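Collagen adhesin (Staphylococcus aureus, PDB 2F68) binds collagen as a surface adhesin of the bacterium, probably by closing its two extracellular domains around the collagen triple helix in a "collagen hug". Local coordinates at residues D29-D40 against S105-N116. Residues are numbered along the deposited sequence; the frame is centred on the assembly and turned at random.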
ATOM      1  N   ASP A  29      -9.299   0.045  10.386  1.00 28.32           N
ATOM      2  CA  ASP A  29      -9.014  -1.159   9.602  1.00 28.21           C
ATOM      3  C   ASP A  29      -8.418  -0.793   8.244  1.00 27.70           C
ATOM      4  O   ASP A  29      -9.042  -0.085   7.450  1.00 26.47           O
ATOM      5  CB  ASP A  29     -10.280  -2.005   9.424  1.00 29.21           C
ATOM      6  CG  ASP A  29     -10.010  -3.334   8.733  1.00 31.92           C
ATOM      7  OD1 ASP A  29      -9.046  -4.032   9.118  1.00 29.06           O
ATOM      8  OD2 ASP A  29     -10.771  -3.686   7.808  1.00 35.52           O
ATOM      9  N   GLY A  30      -7.204  -1.278   7.993  1.00 25.83           N
ATOM     10  CA  GLY A  30      -6.467  -0.946   6.775  1.00 25.40           C
ATOM     11  C   GLY A  30      -5.762   0.395   6.870  1.00 24.88           C
ATOM     12  O   GLY A  30      -5.389   0.980   5.850  1.00 23.66           O
ATOM     13  N   GLY A  31      -5.580   0.878   8.097  1.00 25.46           N
ATOM     14  CA  GLY A  31      -4.934   2.164   8.349  1.00 25.41           C
ATOM     15  C   GLY A  31      -3.423   2.065   8.444  1.00 25.29           C
ATOM     16  O   GLY A  31      -2.874   0.982   8.661  1.00 25.03           O
ATOM     17  N   LYS A  32      -2.756   3.206   8.287  1.00 25.16           N
ATOM     18  CA  LYS A  32      -1.296   3.271   8.324  1.00 26.70           C
ATOM     19  C   LYS A  32      -0.790   3.871   9.633  1.00 25.99           C
ATOM     20  O   LYS A  32      -1.367   4.830  10.152  1.00 24.39           O
ATOM     21  CB  LYS A  32      -0.762   4.088   7.143  1.00 26.84           C
ATOM     22  CG  LYS A  32      -0.997   3.458   5.777  1.00 29.63           C
ATOM     23  CD  LYS A  32      -0.475   4.356   4.666  1.00 31.48           C
ATOM     24  CE  LYS A  32      -0.761   3.765   3.295  1.00 37.90           C
ATOM     25  NZ  LYS A  32      -0.254   4.635   2.199  1.00 38.43           N
ATOM     26  N   THR A  33       0.290   3.295  10.157  1.00 25.37           N
ATOM     27  CA  THR A  33       0.946   3.804  11.364  1.00 23.74           C
ATOM     28  C   THR A  33       2.466   3.607  11.301  1.00 23.11           C
ATOM     29  O   THR A  33       2.953   2.666  10.668  1.00 23.26           O
ATOM     30  CB  THR A  33       0.347   3.193  12.665  1.00 24.00           C
ATOM     31  OG1 THR A  33       1.001   3.754  13.809  1.00 25.39           O
ATOM     32  CG2 THR A  33       0.483   1.670  12.691  1.00 24.44           C
ATOM     33  N   THR A  34       3.201   4.502  11.956  1.00 22.58           N
ATOM     34  CA  THR A  34       4.662   4.527  11.867  1.00 22.77           C
ATOM     35  C   THR A  34       5.326   3.900  13.096  1.00 21.91           C
ATOM     36  O   THR A  34       5.008   4.253  14.233  1.00 22.57           O
ATOM     37  CB  THR A  34       5.191   5.968  11.667  1.00 23.22           C
ATOM     38  OG1 THR A  34       4.320   6.685  10.781  1.00 24.56           O
ATOM     39  CG2 THR A  34       6.594   5.952  11.082  1.00 24.03           C
ATOM     40  N   VAL A  35       6.249   2.972  12.846  1.00 21.07           N
ATOM     41  CA  VAL A  35       6.997   2.289  13.903  1.00 21.15           C
ATOM     42  C   VAL A  35       8.434   2.813  13.949  1.00 20.63           C
ATOM     43  O   VAL A  35       9.105   2.893  12.918  1.00 21.75           O
ATOM     44  CB  VAL A  35       7.013   0.749  13.691  1.00 21.16           C
ATOM     45  CG1 VAL A  35       7.675   0.040  14.872  1.00 21.76           C
ATOM     46  CG2 VAL A  35       5.604   0.216  13.482  1.00 20.22           C
ATOM     47  N   LYS A  36       8.894   3.169  15.147  1.00 21.24           N
ATOM     48  CA  LYS A  36      10.259   3.655  15.342  1.00 21.40           C
ATOM     49  C   LYS A  36      11.016   2.796  16.353  1.00 21.30           C
ATOM     50  O   LYS A  36      10.543   2.568  17.468  1.00 19.56           O
ATOM     51  CB  LYS A  36      10.255   5.124  15.775  1.00 21.09           C
ATOM     52  CG  LYS A  36      11.607   5.816  15.659  1.00 22.92           C
ATOM     53  CD  LYS A  36      11.520   7.277  16.064  1.00 23.63           C
ATOM     54  CE  LYS A  36      12.868   7.967  15.930  1.00 30.91           C
ATOM     55  NZ  LYS A  36      12.799   9.403  16.318  1.00 30.59           N
ATOM     56  N   MET A  37      12.194   2.325  15.946  1.00 20.46           N
ATOM     57  CA  MET A  37      13.052   1.496  16.789  1.00 20.88           C
ATOM     58  C   MET A  37      14.417   2.162  16.943  1.00 20.44           C
ATOM     59  O   MET A  37      15.084   2.449  15.949  1.00 19.62           O
ATOM     60  CB  MET A  37      13.197   0.097  16.177  1.00 19.88           C
ATOM     61  CG  MET A  37      13.928  -0.933  17.045  1.00 19.92           C
ATOM     62  SD  MET A  37      15.728  -0.757  17.097  1.00 21.44           S
ATOM     63  CE  MET A  37      16.153  -0.813  15.355  1.00 15.04           C
ATOM     64  N   THR A  38      14.828   2.399  18.188  1.00 21.28           N
ATOM     65  CA  THR A  38      16.126   3.018  18.471  1.00 22.11           C
ATOM     66  C   THR A  38      17.084   2.042  19.156  1.00 21.44           C
ATOM     67  O   THR A  38      16.651   1.127  19.863  1.00 20.53           O
ATOM     68  CB  THR A  38      15.989   4.294  19.336  1.00 23.55           C
ATOM     69  OG1 THR A  38      15.403   3.959  20.600  1.00 28.12           O
ATOM     70  CG2 THR A  38      15.127   5.340  18.637  1.00 23.66           C
ATOM     71  N   PHE A  39      18.383   2.248  18.944  1.00 20.43           N
ATOM     72  CA  PHE A  39      19.417   1.373  19.501  1.00 20.49           C
ATOM     73  C   PHE A  39      20.716   2.117  19.822  1.00 20.00           C
ATOM     74  O   PHE A  39      21.012   3.151  19.221  1.00 19.21           O
ATOM     75  CB  PHE A  39      19.704   0.200  18.548  1.00 18.98           C
ATOM     76  CG  PHE A  39      20.249   0.618  17.203  1.00 22.16           C
ATOM     77  CD1 PHE A  39      21.621   0.756  17.003  1.00 26.06           C
ATOM     78  CD2 PHE A  39      19.391   0.861  16.134  1.00 24.16           C
ATOM     79  CE1 PHE A  39      22.127   1.143  15.765  1.00 22.11           C
ATOM     80  CE2 PHE A  39      19.888   1.246  14.890  1.00 21.55           C
ATOM     81  CZ  PHE A  39      21.260   1.385  14.706  1.00 22.52           C
ATOM     82  N   ASP A  40      21.475   1.580  20.776  1.00 20.40           N
ATOM     83  CA  ASP A  40      22.839   2.041  21.061  1.00 21.42           C
ATOM     84  C   ASP A  40      23.736   0.884  21.513  1.00 21.55           C
ATOM     85  O   ASP A  40      23.245  -0.212  21.798  1.00 21.82           O
ATOM     86  CB  ASP A  40      22.850   3.196  22.080  1.00 21.31           C
ATOM     87  CG  ASP A  40      22.182   2.840  23.406  1.00 22.66           C
ATOM     88  OD1 ASP A  40      21.586   3.750  24.018  1.00 26.75           O
ATOM     89  OD2 ASP A  40      22.251   1.672  23.845  1.00 23.56           O
ATOM     90  N   SER A 105      25.016   4.880  18.001  1.00 19.87           N
ATOM     91  CA  SER A 105      23.588   5.028  18.275  1.00 20.75           C
ATOM     92  C   SER A 105      22.826   5.285  16.977  1.00 20.34           C
ATOM     93  O   SER A 105      23.338   5.955  16.078  1.00 20.57           O
ATOM     94  CB  SER A 105      23.344   6.168  19.265  1.00 19.37           C
ATOM     95  OG  SER A 105      23.840   7.398  18.764  1.00 23.06           O
ATOM     96  N   GLY A 106      21.608   4.755  16.882  1.00 21.12           N
ATOM     97  CA  GLY A 106      20.801   4.918  15.674  1.00 19.89           C
ATOM     98  C   GLY A 106      19.323   4.613  15.831  1.00 19.78           C
ATOM     99  O   GLY A 106      18.861   4.277  16.924  1.00 16.67           O
ATOM    100  N   PHE A 107      18.586   4.733  14.728  1.00 20.32           N
ATOM    101  CA  PHE A 107      17.144   4.477  14.715  1.00 21.33           C
ATOM    102  C   PHE A 107      16.648   3.891  13.390  1.00 21.56           C
ATOM    103  O   PHE A 107      17.348   3.939  12.375  1.00 21.42           O
ATOM    104  CB  PHE A 107      16.358   5.750  15.076  1.00 21.48           C
ATOM    105  CG  PHE A 107      16.368   6.808  14.001  1.00 21.55           C
ATOM    106  CD1 PHE A 107      15.328   6.892  13.078  1.00 24.48           C
ATOM    107  CD2 PHE A 107      17.408   7.730  13.921  1.00 25.35           C
ATOM    108  CE1 PHE A 107      15.328   7.868  12.085  1.00 26.15           C
ATOM    109  CE2 PHE A 107      17.417   8.712  12.931  1.00 27.26           C
ATOM    110  CZ  PHE A 107      16.375   8.780  12.012  1.00 26.98           C
ATOM    111  N   ALA A 108      15.434   3.343  13.419  1.00 20.83           N
ATOM    112  CA  ALA A 108      14.782   2.796  12.232  1.00 21.29           C
ATOM    113  C   ALA A 108      13.298   3.154  12.229  1.00 21.14           C
ATOM    114  O   ALA A 108      12.517   2.620  13.022  1.00 20.66           O
ATOM    115  CB  ALA A 108      14.972   1.290  12.165  1.00 22.45           C
ATOM    116  N   GLU A 109      12.920   4.064  11.335  1.00 20.94           N
ATOM    117  CA  GLU A 109      11.543   4.537  11.235  1.00 21.12           C
ATOM    118  C   GLU A 109      10.898   4.051   9.938  1.00 21.86           C
ATOM    119  O   GLU A 109      11.418   4.299   8.848  1.00 22.39           O
ATOM    120  CB  GLU A 109      11.500   6.067  11.324  1.00 20.55           C
ATOM    121  CG  GLU A 109      10.156   6.635  11.760  1.00 22.72           C
ATOM    122  CD  GLU A 109      10.178   8.145  11.940  1.00 28.50           C
ATOM    123  OE1 GLU A 109      10.763   8.849  11.087  1.00 30.18           O
ATOM    124  OE2 GLU A 109       9.598   8.631  12.934  1.00 30.65           O
ATOM    125  N   PHE A 110       9.771   3.354  10.067  1.00 22.40           N
ATOM    126  CA  PHE A 110       9.060   2.784   8.919  1.00 21.12           C
ATOM    127  C   PHE A 110       7.552   2.692   9.158  1.00 22.75           C
ATOM    128  O   PHE A 110       7.099   2.636  10.302  1.00 22.48           O
ATOM    129  CB  PHE A 110       9.633   1.406   8.547  1.00 21.63           C
ATOM    130  CG  PHE A 110       9.662   0.422   9.689  1.00 19.68           C
ATOM    131  CD1 PHE A 110       8.574  -0.411   9.937  1.00 21.80           C
ATOM    132  CD2 PHE A 110      10.784   0.319  10.509  1.00 20.56           C
ATOM    133  CE1 PHE A 110       8.598  -1.322  10.990  1.00 20.63           C
ATOM    134  CE2 PHE A 110      10.817  -0.589  11.564  1.00 19.99           C
ATOM    135  CZ  PHE A 110       9.722  -1.412  11.804  1.00 19.30           C
ATOM    136  N   GLU A 111       6.786   2.672   8.069  1.00 23.20           N
ATOM    137  CA  GLU A 111       5.324   2.613   8.138  1.00 23.35           C
ATOM    138  C   GLU A 111       4.793   1.195   7.947  1.00 21.73           C
ATOM    139  O   GLU A 111       5.324   0.426   7.142  1.00 21.07           O
ATOM    140  CB  GLU A 111       4.697   3.549   7.100  1.00 23.33           C
ATOM    141  CG  GLU A 111       4.937   5.034   7.361  1.00 25.94           C
ATOM    142  CD  GLU A 111       4.303   5.937   6.313  1.00 26.64           C
ATOM    143  OE1 GLU A 111       4.025   7.111   6.636  1.00 32.21           O
ATOM    144  OE2 GLU A 111       4.083   5.482   5.169  1.00 29.75           O
ATOM    145  N   VAL A 112       3.745   0.858   8.698  1.00 21.87           N
ATOM    146  CA  VAL A 112       3.090  -0.451   8.607  1.00 21.26           C
ATOM    147  C   VAL A 112       1.573  -0.309   8.441  1.00 22.45           C
ATOM    148  O   VAL A 112       1.008   0.753   8.719  1.00 22.26           O
ATOM    149  CB  VAL A 112       3.404  -1.361   9.834  1.00 21.06           C
ATOM    150  CG1 VAL A 112       4.895  -1.669   9.928  1.00 19.05           C
ATOM    151  CG2 VAL A 112       2.893  -0.740  11.132  1.00 19.46           C
ATOM    152  N   GLN A 113       0.924  -1.381   7.989  1.00 21.93           N
ATOM    153  CA  GLN A 113      -0.529  -1.405   7.826  1.00 23.14           C
ATOM    154  C   GLN A 113      -1.176  -2.350   8.837  1.00 22.60           C
ATOM    155  O   GLN A 113      -0.751  -3.497   8.986  1.00 22.75           O
ATOM    156  CB  GLN A 113      -0.906  -1.813   6.397  1.00 23.27           C
ATOM    157  CG  GLN A 113      -2.369  -1.565   6.036  1.00 25.41           C
ATOM    158  CD  GLN A 113      -2.722  -2.014   4.627  1.00 25.93           C
ATOM    159  OE1 GLN A 113      -2.244  -3.045   4.148  1.00 31.47           O
ATOM    160  NE2 GLN A 113      -3.572  -1.244   3.959  1.00 28.90           N
ATOM    161  N   GLY A 114      -2.202  -1.856   9.526  1.00 20.87           N
ATOM    162  CA  GLY A 114      -2.918  -2.639  10.531  1.00 22.65           C
ATOM    163  C   GLY A 114      -4.265  -3.135  10.042  1.00 24.48           C
ATOM    164  O   GLY A 114      -5.041  -2.375   9.458  1.00 23.40           O
ATOM    165  N   ARG A 115      -4.539  -4.413  10.289  1.00 23.96           N
ATOM    166  CA  ARG A 115      -5.781  -5.048   9.852  1.00 25.39           C
ATOM    167  C   ARG A 115      -6.487  -5.777  10.990  1.00 26.47           C
ATOM    168  O   ARG A 115      -5.844  -6.443  11.805  1.00 24.68           O
ATOM    169  CB  ARG A 115      -5.504  -6.031   8.709  1.00 26.55           C
ATOM    170  CG  ARG A 115      -5.353  -5.395   7.328  1.00 28.51           C
ATOM    171  CD  ARG A 115      -6.704  -5.079   6.680  1.00 37.60           C
ATOM    172  NE  ARG A 115      -7.630  -6.212   6.718  1.00 42.26           N
ATOM    173  CZ  ARG A 115      -7.667  -7.200   5.825  1.00 42.74           C
ATOM    174  NH1 ARG A 115      -6.824  -7.216   4.798  1.00 42.23           N
ATOM    175  NH2 ARG A 115      -8.551  -8.178   5.960  1.00 40.66           N
ATOM    176  N   ASN A 116      -7.810  -5.642  11.039  1.00 26.97           N
ATOM    177  CA  ASN A 116      -8.640  -6.404  11.965  1.00 29.13           C
ATOM    178  C   ASN A 116      -9.306  -7.557  11.213  1.00 30.40           C
ATOM    179  O   ASN A 116     -10.307  -7.366  10.518  1.00 30.65           O
ATOM    180  CB  ASN A 116      -9.686  -5.499  12.629  1.00 30.31           C
ATOM    181  CG  ASN A 116     -10.236  -6.082  13.926  1.00 32.61           C
ATOM    182  OD1 ASN A 116     -10.551  -7.270  14.011  1.00 35.98           O
ATOM    183  ND2 ASN A 116     -10.364  -5.234  14.940  1.00 30.54           N
TER
HETATM  184  O   HOH W   1       5.827   8.192   8.396  1.00 30.85           O
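Antiparallel strands 31-40 and 104-116 of an Ig-like beta sandwich pair from Asp40 opposite Ser105 to a G1 bulge where Gly30 and Gly31 both face Gly114. Thr33/Val112, Val35/Phe110, Met37/Ala108 and Phe39/Gly106 are hydrogen-bonded pairs, each with two backbone bonds. At the bulge Gly30 N reaches Gly114 O (2.8 Å), while Gly114 N turns to Gly31 O. Beyond it Asp29, its CG anti to the backbone N (chi1 -174°), swings OD1 over to take a nearly straight bond from Asn116 N (2.8 Å); the same oxygen lies at the guanidinium edge of Arg115, 3.5 Å from NE, in a long salt bridge. On the buried face, Val35 lies alongside Phe110 with CB over the ring (3.8 Å to CE1), and its CG2 touches Val112 CG2 at 3.7 Å. The Phe39 ring leans over the partner strand and lays one face on Gly106, whose CA sits 3.9 Å from the ring centroid. Ile52 and Val54 pack against this face. On the other, a water links Thr34 OG1 to Glu111 OE1; Glu111 OE2 accepts a bond from Asn299 N. A buried apolar face backed by a partly exposed, mostly polar one, Phe107 apart, is typical of a beta-sandwich sheet.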